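Local structure of endoglucanase FnCel5A (Fervidobacterium nodosum, 3NCO) at residues A29-V34 and R59-W64; I99-H104 and F138-N143; V87-L92 and K131-K136. The protein probably hydrolyses internal beta-1,4-glucosidic bonds of cellulose, as an endoglucanase of glycoside hydrolase family 5. All blocks are in the same frame, centred on the assembly; numbering follows the deposited sequence.

Interaction 1: A29-V34 and R59-W64; sequences ALEAPV and RIPIRW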
loop_
_atom_site.group_PDB
_atom_site.type_symbol
_atom_site.label_atom_id
_atom_site.label_comp_id
_atom_site.label_asym_id
_atom_site.label_seq_id
_atom_site.Cartn_x
_atom_site.Cartn_y
_atom_site.Cartn_z
ATOM N N ALA A 29 -11.441 3.852 3.700
ATOM C CA ALA A 29 -12.239 4.894 3.089
ATOM C C ALA A 29 -12.663 4.489 1.660
ATOM O O ALA A 29 -13.746 3.915 1.482
ATOM C CB ALA A 29 -11.494 6.259 3.080
ATOM N N LEU A 30 -11.848 4.797 0.634
ATOM C CA LEU A 30 -12.292 4.534 -0.730
ATOM C C LEU A 30 -12.251 3.042 -1.088
ATOM O O LEU A 30 -12.716 2.705 -2.199
ATOM C CB LEU A 30 -11.440 5.280 -1.756
ATOM C CG LEU A 30 -11.821 6.773 -1.805
ATOM C CD1 LEU A 30 -10.619 7.621 -2.339
ATOM C CD2 LEU A 30 -13.141 7.022 -2.621
ATOM N N GLU A 31 -11.677 2.193 -0.250
ATOM C CA GLU A 31 -11.754 0.734 -0.501
ATOM C C GLU A 31 -12.933 0.071 0.220
ATOM O O GLU A 31 -13.086 -1.165 0.139
ATOM C CB GLU A 31 -10.427 -0.070 -0.236
ATOM C CG GLU A 31 -10.127 -0.385 1.228
ATOM C CD GLU A 31 -9.718 0.770 2.101
ATOM O OE1 GLU A 31 -10.050 1.952 1.853
ATOM O OE2 GLU A 31 -9.046 0.500 3.125
ATOM N N ALA A 32 -13.699 0.868 0.990
ATOM C CA ALA A 32 -15.002 0.400 1.487
ATOM C C ALA A 32 -15.944 0.219 0.314
ATOM O O ALA A 32 -15.668 0.667 -0.780
ATOM C CB ALA A 32 -15.532 1.373 2.556
ATOM N N PRO A 33 -17.063 -0.504 0.485
ATOM C CA PRO A 33 -17.950 -0.604 -0.683
ATOM C C PRO A 33 -18.444 0.766 -1.171
ATOM O O PRO A 33 -18.648 0.988 -2.378
ATOM C CB PRO A 33 -19.139 -1.426 -0.159
ATOM C CG PRO A 33 -18.582 -2.191 1.036
ATOM C CD PRO A 33 -17.544 -1.267 1.651
ATOM N N VAL A 34 -18.738 1.637 -0.198
ATOM C CA VAL A 34 -19.069 3.036 -0.433
ATOM C C VAL A 34 -18.237 3.840 0.587
ATOM O O VAL A 34 -18.182 3.503 1.792
ATOM C CB VAL A 34 -20.570 3.326 -0.186
ATOM C CG1 VAL A 34 -20.803 4.830 -0.294
ATOM C CG2 VAL A 34 -21.460 2.607 -1.192
ATOM N N ARG A 59 -0.688 6.727 0.578
ATOM C CA ARG A 59 -1.124 5.637 -0.263
ATOM C C ARG A 59 -2.654 5.530 -0.086
ATOM O O ARG A 59 -3.109 5.460 1.042
ATOM C CB ARG A 59 -0.453 4.311 0.192
ATOM C CG ARG A 59 -1.043 3.115 -0.550
ATOM C CD ARG A 59 -0.132 1.889 -0.364
ATOM N NE ARG A 59 -0.557 0.668 -1.055
ATOM C CZ ARG A 59 -1.266 -0.321 -0.510
ATOM N NH1 ARG A 59 -1.734 -0.233 0.739
ATOM N NH2 ARG A 59 -1.499 -1.421 -1.263
ATOM N N ILE A 60 -3.394 5.530 -1.203
ATOM C CA ILE A 60 -4.879 5.608 -1.182
ATOM C C ILE A 60 -5.474 4.295 -1.787
ATOM O O ILE A 60 -5.554 4.144 -2.998
ATOM C CB ILE A 60 -5.402 6.843 -2.007
ATOM C CG1 ILE A 60 -4.681 8.144 -1.578
ATOM C CG2 ILE A 60 -6.900 7.039 -1.835
ATOM C CD1 ILE A 60 -5.142 9.398 -2.419
ATOM N N PRO A 61 -5.934 3.373 -0.925
ATOM C CA PRO A 61 -6.685 2.181 -1.302
ATOM C C PRO A 61 -8.015 2.600 -1.991
ATOM O O PRO A 61 -8.715 3.481 -1.488
ATOM C CB PRO A 61 -6.903 1.486 0.051
ATOM C CG PRO A 61 -5.663 1.980 0.973
ATOM C CD PRO A 61 -5.596 3.439 0.528
ATOM N N ILE A 62 -8.294 2.005 -3.159
ATOM C CA ILE A 62 -9.514 2.330 -3.926
ATOM C C ILE A 62 -10.215 1.089 -4.504
ATOM O O ILE A 62 -9.606 0.342 -5.250
ATOM C CB ILE A 62 -9.174 3.324 -5.097
ATOM C CG1 ILE A 62 -8.393 4.536 -4.569
ATOM C CG2 ILE A 62 -10.424 3.701 -5.901
ATOM C CD1 ILE A 62 -7.828 5.470 -5.687
ATOM N N ARG A 63 -11.500 0.890 -4.178
ATOM C CA ARG A 63 -12.225 -0.295 -4.652
ATOM C C ARG A 63 -12.952 0.132 -5.954
ATOM O O ARG A 63 -14.169 0.293 -6.006
ATOM C CB ARG A 63 -13.186 -0.833 -3.602
ATOM C CG ARG A 63 -13.874 -2.137 -4.063
ATOM C CD ARG A 63 -15.056 -2.445 -3.224
ATOM N NE ARG A 63 -14.686 -2.589 -1.818
ATOM C CZ ARG A 63 -15.328 -3.425 -0.985
ATOM N NH1 ARG A 63 -16.330 -4.199 -1.438
ATOM N NH2 ARG A 63 -14.954 -3.496 0.286
ATOM N N TRP A 64 -12.180 0.296 -7.012
ATOM C CA TRP A 64 -12.722 0.637 -8.293
ATOM C C TRP A 64 -13.805 -0.329 -8.706
ATOM O O TRP A 64 -14.734 0.017 -9.414
ATOM C CB TRP A 64 -11.615 0.657 -9.345
ATOM C CG TRP A 64 -10.574 1.702 -9.158
ATOM C CD1 TRP A 64 -9.279 1.492 -8.697
ATOM C CD2 TRP A 64 -10.663 3.116 -9.471
ATOM N NE1 TRP A 64 -8.582 2.682 -8.705
ATOM C CE2 TRP A 64 -9.409 3.691 -9.154
ATOM C CE3 TRP A 64 -11.671 3.949 -10.011
ATOM C CZ2 TRP A 64 -9.142 5.046 -9.327
ATOM C CZ3 TRP A 64 -11.414 5.313 -10.150
ATOM C CH2 TRP A 64 -10.140 5.842 -9.836
HETATM O O HOH W 1 -8.928 5.194 0.695
#
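Arg63 grips the backbone carbonyl of Glu31 with two nitrogens, joining the loop after strand 22-25 of the TIM barrel to the chain leaving the C-terminal end of the next strand, 57-60. Arg63 NE lies 2.9 Å and Arg63 NH2 3.0 Å from Glu31 O, which sits at the side edge of the guanidinium, close to its plane. The donors differ in approach: NH2 arrives in the carbonyl plane, NE from well above it. A bend at chi3 (-59°) lays the group face-on against the Ala32-Pro33 peptide, with Pro33 N over one face, toward its rim. Arg63 N adds a nearly straight bond to Leu30 O (2.9 Å). A type I turn from Ala29 to Ala32 presents both carbonyls.

The Glu31 side chain runs alongside Pro61, Glu31 CD 3.6 Å from Pro61 CB, while its carboxylate turns back on its own loop: OE1 accepts from Ala29 N and OE2 from Asn28 N. Leu30 CD1 meets Ile60 CG2 at 3.8 Å, and Phe80 of helix 78-93 packs on Leu30. A water bridges the segments, accepting from Leu30 N (2.9 Å) and donating to Pro61 O (2.8 Å).

Interaction 2: I99-H104 and F138-N143; sequences IINCHH and FFEIFN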
loop_
_atom_site.group_PDB
_atom_site.type_symbol
_atom_site.label_atom_id
_atom_site.label_comp_id
_atom_site.label_asym_id
_atom_site.label_seq_id
_atom_site.Cartn_x
_atom_site.Cartn_y
_atom_site.Cartn_z
ATOM N N ILE A 99 0.082 7.628 -4.018
ATOM C CA ILE A 99 0.029 6.304 -4.646
ATOM C C ILE A 99 -1.456 5.945 -4.687
ATOM O O ILE A 99 -2.107 5.939 -3.645
ATOM C CB ILE A 99 0.810 5.262 -3.808
ATOM C CG1 ILE A 99 2.347 5.491 -3.789
ATOM C CG2 ILE A 99 0.597 3.859 -4.392
ATOM C CD1 ILE A 99 3.043 4.863 -2.616
ATOM N N ILE A 100 -2.006 5.711 -5.894
ATOM C CA ILE A 100 -3.405 5.242 -5.979
ATOM C C ILE A 100 -3.362 3.791 -6.510
ATOM O O ILE A 100 -2.595 3.510 -7.456
ATOM C CB ILE A 100 -4.307 6.175 -6.880
ATOM C CG1 ILE A 100 -3.844 6.158 -8.372
ATOM C CG2 ILE A 100 -4.514 7.649 -6.266
ATOM C CD1 ILE A 100 -4.794 7.038 -9.276
ATOM N N ASN A 101 -4.195 2.915 -5.936
ATOM C CA ASN A 101 -4.075 1.465 -6.200
ATOM C C ASN A 101 -5.491 1.009 -6.665
ATOM O O ASN A 101 -6.435 1.791 -6.753
ATOM C CB ASN A 101 -3.506 0.644 -4.970
ATOM C CG ASN A 101 -4.540 0.370 -3.854
ATOM O OD1 ASN A 101 -5.730 0.746 -3.974
ATOM N ND2 ASN A 101 -4.085 -0.263 -2.735
ATOM N N CYS A 102 -5.637 -0.298 -6.934
ATOM C CA CYS A 102 -6.940 -0.925 -6.844
ATOM C C CYS A 102 -6.864 -1.953 -5.708
ATOM O O CYS A 102 -5.856 -2.644 -5.550
ATOM C CB CYS A 102 -7.226 -1.605 -8.174
ATOM S SG CYS A 102 -8.906 -2.348 -8.331
ATOM N N HIS A 103 -7.943 -2.062 -4.940
ATOM C CA HIS A 103 -7.937 -2.707 -3.626
ATOM C C HIS A 103 -9.299 -3.396 -3.447
ATOM O O HIS A 103 -10.352 -2.943 -3.962
ATOM C CB HIS A 103 -7.777 -1.617 -2.582
ATOM C CG HIS A 103 -7.059 -1.988 -1.317
ATOM N ND1 HIS A 103 -7.616 -2.674 -0.255
ATOM C CD2 HIS A 103 -5.838 -1.610 -0.902
ATOM C CE1 HIS A 103 -6.766 -2.682 0.768
ATOM N NE2 HIS A 103 -5.668 -2.073 0.383
ATOM N N HIS A 104 -9.266 -4.543 -2.776
ATOM C CA HIS A 104 -10.513 -5.221 -2.424
ATOM C C HIS A 104 -11.391 -5.530 -3.651
ATOM O O HIS A 104 -12.557 -5.201 -3.662
ATOM C CB HIS A 104 -11.294 -4.394 -1.380
ATOM C CG HIS A 104 -12.270 -5.204 -0.592
ATOM N ND1 HIS A 104 -12.182 -5.347 0.787
ATOM C CD2 HIS A 104 -13.335 -5.945 -0.985
ATOM C CE1 HIS A 104 -13.172 -6.132 1.206
ATOM N NE2 HIS A 104 -13.863 -6.524 0.150
ATOM N N PHE A 138 1.848 8.161 -8.411
ATOM C CA PHE A 138 2.254 6.785 -8.800
ATOM C C PHE A 138 1.031 5.873 -8.895
ATOM O O PHE A 138 0.069 6.073 -8.125
ATOM C CB PHE A 138 3.163 6.165 -7.713
ATOM C CG PHE A 138 4.475 6.875 -7.510
ATOM C CD1 PHE A 138 4.871 7.925 -8.294
ATOM C CD2 PHE A 138 5.358 6.398 -6.545
ATOM C CE1 PHE A 138 6.092 8.609 -8.027
ATOM C CE2 PHE A 138 6.582 7.030 -6.299
ATOM C CZ PHE A 138 6.944 8.159 -7.028
ATOM N N PHE A 139 1.058 4.882 -9.808
ATOM C CA PHE A 139 -0.030 3.902 -9.863
ATOM C C PHE A 139 0.394 2.615 -9.164
ATOM O O PHE A 139 1.598 2.340 -9.072
ATOM C CB PHE A 139 -0.330 3.517 -11.311
ATOM C CG PHE A 139 -0.883 4.649 -12.134
ATOM C CD1 PHE A 139 -1.412 5.765 -11.476
ATOM C CD2 PHE A 139 -0.938 4.577 -13.557
ATOM C CE1 PHE A 139 -1.928 6.828 -12.169
ATOM C CE2 PHE A 139 -1.489 5.636 -14.302
ATOM C CZ PHE A 139 -2.013 6.768 -13.612
ATOM N N GLU A 140 -0.566 1.817 -8.685
ATOM C CA GLU A 140 -0.258 0.552 -8.039
ATOM C C GLU A 140 -1.305 -0.471 -8.475
ATOM O O GLU A 140 -2.435 -0.380 -8.019
ATOM C CB GLU A 140 -0.297 0.736 -6.525
ATOM C CG GLU A 140 -0.014 -0.614 -5.813
ATOM C CD GLU A 140 -0.031 -0.561 -4.295
ATOM O OE1 GLU A 140 -0.350 0.517 -3.751
ATOM O OE2 GLU A 140 0.247 -1.580 -3.662
ATOM N N ILE A 141 -0.941 -1.375 -9.391
ATOM C CA ILE A 141 -1.922 -2.196 -10.108
ATOM C C ILE A 141 -2.952 -2.901 -9.233
ATOM O O ILE A 141 -4.164 -2.782 -9.467
ATOM C CB ILE A 141 -1.219 -3.240 -10.976
ATOM C CG1 ILE A 141 -0.533 -2.462 -12.101
ATOM C CG2 ILE A 141 -2.259 -4.183 -11.659
ATOM C CD1 ILE A 141 0.467 -3.332 -12.911
ATOM N N PHE A 142 -2.471 -3.605 -8.198
ATOM C CA PHE A 142 -3.390 -4.332 -7.318
ATOM C C PHE A 142 -2.794 -4.580 -5.943
ATOM O O PHE A 142 -1.620 -4.926 -5.816
ATOM C CB PHE A 142 -3.889 -5.636 -7.954
ATOM C CG PHE A 142 -5.066 -6.233 -7.255
ATOM C CD1 PHE A 142 -6.296 -5.540 -7.157
ATOM C CD2 PHE A 142 -4.930 -7.468 -6.632
ATOM C CE1 PHE A 142 -7.370 -6.101 -6.442
ATOM C CE2 PHE A 142 -6.004 -8.057 -5.960
ATOM C CZ PHE A 142 -7.213 -7.384 -5.858
ATOM N N ASN A 143 -3.638 -4.456 -4.926
ATOM C CA ASN A 143 -3.235 -4.716 -3.547
ATOM C C ASN A 143 -3.302 -6.200 -3.227
ATOM O O ASN A 143 -4.328 -6.844 -3.377
ATOM C CB ASN A 143 -4.242 -3.990 -2.654
ATOM C CG ASN A 143 -3.984 -4.206 -1.190
ATOM O OD1 ASN A 143 -4.790 -4.853 -0.483
ATOM N ND2 ASN A 143 -2.898 -3.746 -0.755
HETATM O O HOH W 2 -7.024 -6.140 -2.087
#
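His103 and Asn143 stack flat on each other, ring and amide planes only 9° apart. Asn143 OD1 lies over the imidazole face, 3.0 Å from His103 NE2, but the angle is too poor for a hydrogen bond. The Asn143 amide reaches across the ring because chi1 (178°) points CG away from the backbone N. A water donates to Asn143 OD1 and accepts from His104 N (2.8 Å), tying the two segments together beside the stack. With an alanine at His103, the Asn143 amide would probably lose the flat surface it rests on and be freer to turn.

Main-chain bonds run the length of the contact. Ile100 N donates to Phe138 O (3.1 Å) and Asn143 N to Cys102 O (2.9 Å), each nearly in line with the acceptor's C=O; between them Glu140 N to Ile100 O and Cys102 N to Glu140 O are weak. Strands 97-101 and 137-140 are the third and fourth, parallel and adjacent, of the TIM barrel. Asn143 opens the Asn-Glu-Pro sequence that follows the fourth strand, which in family 5 relatives carries the acid/base glutamate.

Among side chains on the barrel interior, extended Glu140 lies alongside Asn101. Glu140 OE1, salt-bridged to Arg59, is 3.4 Å from Asn101 CB and 3.5 Å from Ile99 CG2, while Asn101 OD1 accepts from Ile62 N. On the outward face, under helix 112-130, Ile100 and Phe139 lie side by side, Ile100 CG1 4.0 Å from Phe139 CD1.

Interaction 3: V87-L92 and K131-K136; sequences VVDVAL and KDYPDK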
loop_
_atom_site.group_PDB
_atom_site.type_symbol
_atom_site.label_atom_id
_atom_site.label_comp_id
_atom_site.label_asym_id
_atom_site.label_seq_id
_atom_site.Cartn_x
_atom_site.Cartn_y
_atom_site.Cartn_z
ATOM N N VAL A 87 -9.621 13.858 -4.652
ATOM C CA VAL A 87 -8.788 13.481 -3.517
ATOM C C VAL A 87 -7.287 13.511 -3.890
ATOM O O VAL A 87 -6.421 13.891 -3.094
ATOM C CB VAL A 87 -9.228 12.066 -3.044
ATOM C CG1 VAL A 87 -8.208 11.432 -2.194
ATOM C CG2 VAL A 87 -10.549 12.170 -2.318
ATOM N N VAL A 88 -6.958 13.028 -5.077
ATOM C CA VAL A 88 -5.566 13.138 -5.569
ATOM C C VAL A 88 -5.129 14.581 -5.703
ATOM O O VAL A 88 -3.999 14.916 -5.296
ATOM C CB VAL A 88 -5.471 12.645 -6.977
ATOM C CG1 VAL A 88 -4.062 12.870 -7.524
ATOM C CG2 VAL A 88 -5.730 11.154 -6.942
ATOM N N ASP A 89 -6.024 15.428 -6.230
ATOM C CA ASP A 89 -5.726 16.858 -6.402
ATOM C C ASP A 89 -5.346 17.508 -5.072
ATOM O O ASP A 89 -4.344 18.228 -4.972
ATOM C CB ASP A 89 -6.934 17.611 -6.971
ATOM C CG ASP A 89 -7.164 17.355 -8.447
ATOM O OD1 ASP A 89 -6.263 16.831 -9.126
ATOM O OD2 ASP A 89 -8.272 17.734 -8.911
ATOM N N VAL A 90 -6.162 17.259 -4.047
ATOM C CA VAL A 90 -5.901 17.846 -2.742
ATOM C C VAL A 90 -4.586 17.319 -2.155
ATOM O O VAL A 90 -3.837 18.055 -1.529
ATOM C CB VAL A 90 -7.068 17.542 -1.782
ATOM C CG1 VAL A 90 -6.757 18.057 -0.400
ATOM C CG2 VAL A 90 -8.358 18.159 -2.278
ATOM N N ALA A 91 -4.302 16.033 -2.318
ATOM C CA ALA A 91 -3.053 15.569 -1.707
ATOM C C ALA A 91 -1.826 16.168 -2.414
ATOM O O ALA A 91 -0.871 16.553 -1.769
ATOM C CB ALA A 91 -2.994 14.031 -1.769
ATOM N N LEU A 92 -1.898 16.301 -3.738
ATOM C CA LEU A 92 -0.800 16.916 -4.517
ATOM C C LEU A 92 -0.695 18.392 -4.180
ATOM O O LEU A 92 0.406 18.972 -4.174
ATOM C CB LEU A 92 -1.025 16.715 -6.013
ATOM C CG LEU A 92 -0.867 15.334 -6.596
ATOM C CD1 LEU A 92 -1.284 15.398 -8.065
ATOM C CD2 LEU A 92 0.598 14.849 -6.404
ATOM N N LYS A 131 -3.513 10.650 -16.993
ATOM C CA LYS A 131 -2.303 10.612 -17.833
ATOM C C LYS A 131 -1.415 11.858 -17.740
ATOM O O LYS A 131 -0.180 11.761 -17.837
ATOM C CB LYS A 131 -2.663 10.286 -19.297
ATOM C CG LYS A 131 -3.407 11.376 -20.039
ATOM C CD LYS A 131 -3.816 10.853 -21.412
ATOM C CE LYS A 131 -4.643 11.878 -22.199
ATOM N NZ LYS A 131 -3.938 13.164 -22.464
ATOM N N ASP A 132 -2.047 13.014 -17.530
ATOM C CA ASP A 132 -1.335 14.286 -17.586
ATOM C C ASP A 132 -0.974 14.773 -16.172
ATOM O O ASP A 132 -0.479 15.889 -16.024
ATOM C CB ASP A 132 -2.161 15.338 -18.349
ATOM C CG ASP A 132 -2.319 14.981 -19.845
ATOM O OD1 ASP A 132 -1.303 14.608 -20.459
ATOM O OD2 ASP A 132 -3.448 15.067 -20.402
ATOM N N TYR A 133 -1.258 13.968 -15.151
ATOM C CA TYR A 133 -0.931 14.356 -13.779
ATOM C C TYR A 133 0.576 14.372 -13.566
ATOM O O TYR A 133 1.292 13.605 -14.214
ATOM C CB TYR A 133 -1.619 13.391 -12.782
ATOM C CG TYR A 133 -2.993 13.862 -12.369
ATOM C CD1 TYR A 133 -4.031 13.926 -13.295
ATOM C CD2 TYR A 133 -3.251 14.211 -11.058
ATOM C CE1 TYR A 133 -5.314 14.358 -12.939
ATOM C CE2 TYR A 133 -4.512 14.640 -10.671
ATOM C CZ TYR A 133 -5.553 14.722 -11.620
ATOM O OH TYR A 133 -6.840 15.140 -11.288
ATOM N N PRO A 134 1.068 15.229 -12.641
ATOM C CA PRO A 134 2.509 15.282 -12.341
ATOM C C PRO A 134 3.082 13.911 -11.963
ATOM O O PRO A 134 2.339 13.014 -11.503
ATOM C CB PRO A 134 2.593 16.148 -11.089
ATOM C CG PRO A 134 1.300 16.716 -10.832
ATOM C CD PRO A 134 0.296 16.222 -11.859
ATOM N N ASP A 135 4.404 13.776 -12.088
ATOM C CA ASP A 135 5.039 12.475 -11.859
ATOM C C ASP A 135 5.099 12.046 -10.374
ATOM O O ASP A 135 5.549 10.937 -10.086
ATOM C CB ASP A 135 6.429 12.439 -12.504
ATOM C CG ASP A 135 7.406 13.433 -11.880
ATOM O OD1 ASP A 135 7.109 14.171 -10.898
ATOM O OD2 ASP A 135 8.542 13.456 -12.399
ATOM N N LYS A 136 4.587 12.903 -9.480
ATOM C CA LYS A 136 4.505 12.646 -8.036
ATOM C C LYS A 136 3.243 11.827 -7.716
ATOM O O LYS A 136 3.024 11.500 -6.576
ATOM C CB LYS A 136 4.479 13.961 -7.251
ATOM C CG LYS A 136 5.866 14.606 -7.212
ATOM C CD LYS A 136 5.737 16.093 -6.952
ATOM C CE LYS A 136 7.144 16.741 -7.078
ATOM N NZ LYS A 136 7.031 18.215 -7.046
#
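The Tyr133 ring meets helix 78-93 along one edge, where Asp89 OD1 and Leu92 CD1 both lie near the ring plane; Val88 CG1 approaches it obliquely, and Phe130 packs edge-to-face with the same ring. The Asp89 carboxylate is turned almost parallel to the ring, the two planes 8° apart. Tyr133 OH donates to Asp89 OD1 at 2.8 Å, meeting it on the syn side but 29° out of the carboxylate plane. Asp89 OD1 also comes within 3.2 Å of Tyr133 CE2, so it sits against the flank of the ring as well as its hydroxyl.

Here an outer helix of the TIM barrel touches the loop between helix 112-130 and strand 137-140, at the end of the barrel where the strands begin. The loop has further holds: Arg172 donates to the carbonyls of Tyr133 and Pro134, and Lys136 is bonded through its backbone to Val98.

Apolar contacts flank the tyrosine-aspartate bond. With chi1 at 175°, Val88 turns CG1 away from its own N and onto Tyr133 CE2, 3.6 Å off. Leu92 spreads its two methyls over the loop. Leu92 CD1 is 3.8 Å from Tyr133 CD2 and reaches Pro134 CG at 4.0 Å; Leu92 CD2 rests 4.1 Å from Lys136 CB, beyond which the extended lysine chain leads away from the helix.

Overall arrangement
All three contacts belong to one TIM barrel. Along the chain interaction 1 closes before the others open, whereas the segments of interactions 2 and 3 alternate. Interactions 1 and 2, with centres about 10 Å apart, lie on neighbouring strands, 57-60 and 97-101 respectively, and are joined by the salt bridge from Arg59 to Glu140 inside the barrel. Both extend into the loops past the C-terminal strand ends, the side where family 5 enzymes carry their active site. Interaction 3 lies near the opposite end, its centre about 17 Å from that of interaction 1 and 14 Å from that of interaction 2; helix 78-93 links it to them through Val87 on Ile60 and Val88 on Ile100.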